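Local coordinates for protein phosphoglycerate dehydrogenase (Lactobacillus plantarum, PDB 3EVT) that probably catalyses the NAD-dependent oxidation of 3-phosphoglycerate to 3-phosphohydroxypyruvate, the first committed step of the phosphorylated route to serine, at residues A[223-228]-A[251-256]. Numbering follows the deposited sequence.
Sequences LINIGR and LDVTEP
V253 packs its CG2 methyl against the carboxamide of N225, 3.5 Å from ND2, and against the carbonyl carbon C of R228; the N225 and V253 side chains cross at about a right angle. V253 CG1 lies 3.6 Å from G227 O, while L251 CD2 touches N225 CB. One backbone bond, D252 N to N225 O (3.1 Å, 163° at the hydrogen), ends the parallel pairing. N225 carries its carboxamide on a chi1 of -167°, CG trans to the backbone N, which turns the amide into the bend of its own chain. OD1 accepts from G227 N at 2.8 Å, an Asx turn, and also from N197 ND2; ND2 donates to R228 O and to a water (2.8 Å) that bridges to V253 O. Both ends of the amide are used, which fixes its flip. Without the carboxamide, as with an alanine here, G227 N and R228 O would probably lose these partners, freeing the turn and opening a gap beside V253 CG2. D252 directs its carboxylate to T274 and the backbone N of I277 and S278. The contact lies where strands 222-225 and 248-251 give way to loops in the Rossmann-type NAD-binding domain, with I226 against helix 93-110 and L251 against helix 234-242.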
ATOM      1  N   LEU A 223      -3.051 -17.021  -6.715  1.00 42.86           N
ATOM      2  CA  LEU A 223      -3.021 -16.642  -8.122  1.00 43.20           C
ATOM      3  C   LEU A 223      -4.005 -15.525  -8.360  1.00 42.58           C
ATOM      4  O   LEU A 223      -5.151 -15.622  -7.903  1.00 42.95           O
ATOM      5  CB  LEU A 223      -3.349 -17.822  -9.051  1.00 43.61           C
ATOM      6  CG  LEU A 223      -3.475 -17.403 -10.538  1.00 42.18           C
ATOM      7  CD1 LEU A 223      -2.077 -17.127 -11.154  1.00 44.36           C
ATOM      8  CD2 LEU A 223      -4.169 -18.505 -11.301  1.00 40.43           C
ATOM      9  N   ILE A 224      -3.578 -14.464  -9.058  1.00 41.86           N
ATOM     10  CA  ILE A 224      -4.493 -13.368  -9.334  1.00 41.92           C
ATOM     11  C   ILE A 224      -4.520 -13.068 -10.807  1.00 42.14           C
ATOM     12  O   ILE A 224      -3.476 -12.838 -11.396  1.00 43.20           O
ATOM     13  CB  ILE A 224      -4.126 -12.088  -8.541  1.00 41.54           C
ATOM     14  CG1 ILE A 224      -4.201 -12.371  -7.018  1.00 41.19           C
ATOM     15  CG2 ILE A 224      -5.091 -10.934  -8.954  1.00 42.06           C
ATOM     16  CD1 ILE A 224      -3.189 -11.713  -6.239  1.00 37.72           C
ATOM     17  N   ASN A 225      -5.706 -13.030 -11.408  1.00 42.87           N
ATOM     18  CA  ASN A 225      -5.799 -12.770 -12.853  1.00 43.22           C
ATOM     19  C   ASN A 225      -6.491 -11.460 -13.160  1.00 43.19           C
ATOM     20  O   ASN A 225      -7.689 -11.305 -12.956  1.00 43.68           O
ATOM     21  CB  ASN A 225      -6.525 -13.908 -13.624  1.00 43.23           C
ATOM     22  CG  ASN A 225      -6.325 -13.783 -15.125  1.00 44.03           C
ATOM     23  OD1 ASN A 225      -5.579 -12.906 -15.580  1.00 42.00           O
ATOM     24  ND2 ASN A 225      -6.963 -14.654 -15.900  1.00 45.81           N
ATOM     25  N   ILE A 226      -5.733 -10.507 -13.665  1.00 44.96           N
ATOM     26  CA  ILE A 226      -6.303  -9.246 -14.094  1.00 45.34           C
ATOM     27  C   ILE A 226      -5.852  -9.077 -15.546  1.00 46.22           C
ATOM     28  O   ILE A 226      -5.783  -7.980 -16.054  1.00 46.46           O
ATOM     29  CB  ILE A 226      -5.800  -8.065 -13.232  1.00 45.62           C
ATOM     30  CG1 ILE A 226      -4.285  -8.159 -13.036  1.00 47.37           C
ATOM     31  CG2 ILE A 226      -6.516  -8.011 -11.872  1.00 43.00           C
ATOM     32  CD1 ILE A 226      -3.611  -6.834 -12.851  1.00 50.38           C
ATOM     33  N   GLY A 227      -5.505 -10.178 -16.209  1.00 47.48           N
ATOM     34  CA  GLY A 227      -5.114 -10.134 -17.626  1.00 47.87           C
ATOM     35  C   GLY A 227      -6.397 -10.398 -18.372  1.00 48.71           C
ATOM     36  O   GLY A 227      -7.306  -9.562 -18.314  1.00 49.07           O
ATOM     37  N   ARG A 228      -6.484 -11.558 -19.034  1.00 48.71           N
ATOM     38  CA  ARG A 228      -7.695 -11.997 -19.742  1.00 49.56           C
ATOM     39  C   ARG A 228      -8.093 -13.369 -19.281  1.00 49.40           C
ATOM     40  O   ARG A 228      -7.260 -14.165 -18.854  1.00 49.64           O
ATOM     41  CB  ARG A 228      -7.444 -12.094 -21.247  1.00 51.08           C
ATOM     42  CG  ARG A 228      -6.441 -11.125 -21.743  1.00 53.97           C
ATOM     43  CD  ARG A 228      -7.122 -10.091 -22.589  1.00 63.00           C
ATOM     44  NE  ARG A 228      -7.983  -9.284 -21.757  1.00 68.81           N
ATOM     45  CZ  ARG A 228      -9.281  -9.092 -21.972  1.00 72.71           C
ATOM     46  NH1 ARG A 228      -9.882  -9.640 -23.027  1.00 74.38           N
ATOM     47  NH2 ARG A 228      -9.971  -8.333 -21.125  1.00 73.30           N
ATOM     48  N   LEU A 251     -10.032 -13.878  -9.378  1.00 42.49           N
ATOM     49  CA  LEU A 251     -10.101 -13.671 -10.826  1.00 43.26           C
ATOM     50  C   LEU A 251     -11.022 -12.503 -11.099  1.00 42.91           C
ATOM     51  O   LEU A 251     -12.182 -12.542 -10.731  1.00 42.69           O
ATOM     52  CB  LEU A 251     -10.603 -14.930 -11.535  1.00 41.73           C
ATOM     53  CG  LEU A 251     -10.036 -16.249 -11.050  1.00 43.60           C
ATOM     54  CD1 LEU A 251     -10.910 -17.405 -11.656  1.00 43.71           C
ATOM     55  CD2 LEU A 251      -8.495 -16.352 -11.419  1.00 42.31           C
ATOM     56  N   ASP A 252     -10.499 -11.475 -11.747  1.00 43.36           N
ATOM     57  CA  ASP A 252     -11.333 -10.353 -12.147  1.00 43.89           C
ATOM     58  C   ASP A 252     -11.788 -10.502 -13.588  1.00 44.99           C
ATOM     59  O   ASP A 252     -12.558  -9.676 -14.072  1.00 43.57           O
ATOM     60  CB  ASP A 252     -10.576  -9.021 -12.028  1.00 43.62           C
ATOM     61  CG  ASP A 252     -11.493  -7.819 -12.216  1.00 43.33           C
ATOM     62  OD1 ASP A 252     -12.556  -7.746 -11.552  1.00 36.40           O
ATOM     63  OD2 ASP A 252     -11.143  -6.925 -13.001  1.00 43.95           O
ATOM     64  N   VAL A 253     -11.253 -11.532 -14.255  1.00 46.14           N
ATOM     65  CA  VAL A 253     -11.630 -11.964 -15.597  1.00 46.92           C
ATOM     66  C   VAL A 253     -11.724 -13.490 -15.595  1.00 48.65           C
ATOM     67  O   VAL A 253     -11.057 -14.184 -14.803  1.00 48.85           O
ATOM     68  CB  VAL A 253     -10.618 -11.537 -16.653  1.00 46.80           C
ATOM     69  CG1 VAL A 253     -10.596 -10.022 -16.820  1.00 47.52           C
ATOM     70  CG2 VAL A 253      -9.244 -12.070 -16.309  1.00 44.42           C
ATOM     71  N   THR A 254     -12.580 -14.016 -16.461  1.00 49.45           N
ATOM     72  CA  THR A 254     -12.862 -15.446 -16.485  1.00 51.03           C
ATOM     73  C   THR A 254     -13.011 -15.943 -17.937  1.00 52.75           C
ATOM     74  O   THR A 254     -13.154 -15.133 -18.872  1.00 52.77           O
ATOM     75  CB  THR A 254     -14.084 -15.797 -15.595  1.00 50.87           C
ATOM     76  OG1 THR A 254     -15.284 -15.143 -16.084  1.00 50.77           O
ATOM     77  CG2 THR A 254     -13.802 -15.309 -14.190  1.00 50.90           C
ATOM     78  N   GLU A 255     -12.879 -17.264 -18.112  1.00 55.23           N
ATOM     79  CA  GLU A 255     -13.248 -17.964 -19.358  1.00 56.89           C
ATOM     80  C   GLU A 255     -14.244 -19.074 -19.035  1.00 57.20           C
ATOM     81  O   GLU A 255     -13.857 -20.096 -18.469  1.00 57.86           O
ATOM     82  CB  GLU A 255     -12.038 -18.621 -19.950  1.00 57.40           C
ATOM     83  CG  GLU A 255     -12.357 -19.581 -21.030  1.00 60.27           C
ATOM     84  CD  GLU A 255     -11.090 -20.141 -21.650  1.00 63.64           C
ATOM     85  OE1 GLU A 255     -10.315 -20.823 -20.945  1.00 62.93           O
ATOM     86  OE2 GLU A 255     -10.855 -19.873 -22.846  1.00 68.60           O
ATOM     87  N   PRO A 256     -15.531 -18.891 -19.395  1.00 57.61           N
ATOM     88  CA  PRO A 256     -16.083 -17.788 -20.189  1.00 57.12           C
ATOM     89  C   PRO A 256     -16.368 -16.560 -19.347  1.00 56.71           C
ATOM     90  O   PRO A 256     -16.309 -16.617 -18.130  1.00 56.77           O
ATOM     91  CB  PRO A 256     -17.416 -18.367 -20.699  1.00 57.66           C
ATOM     92  CG  PRO A 256     -17.864 -19.290 -19.578  1.00 57.21           C
ATOM     93  CD  PRO A 256     -16.572 -19.864 -18.987  1.00 57.07           C
TER
HETATM   94  O   HOH W   1      -9.146 -16.156 -14.929  1.00 46.12           O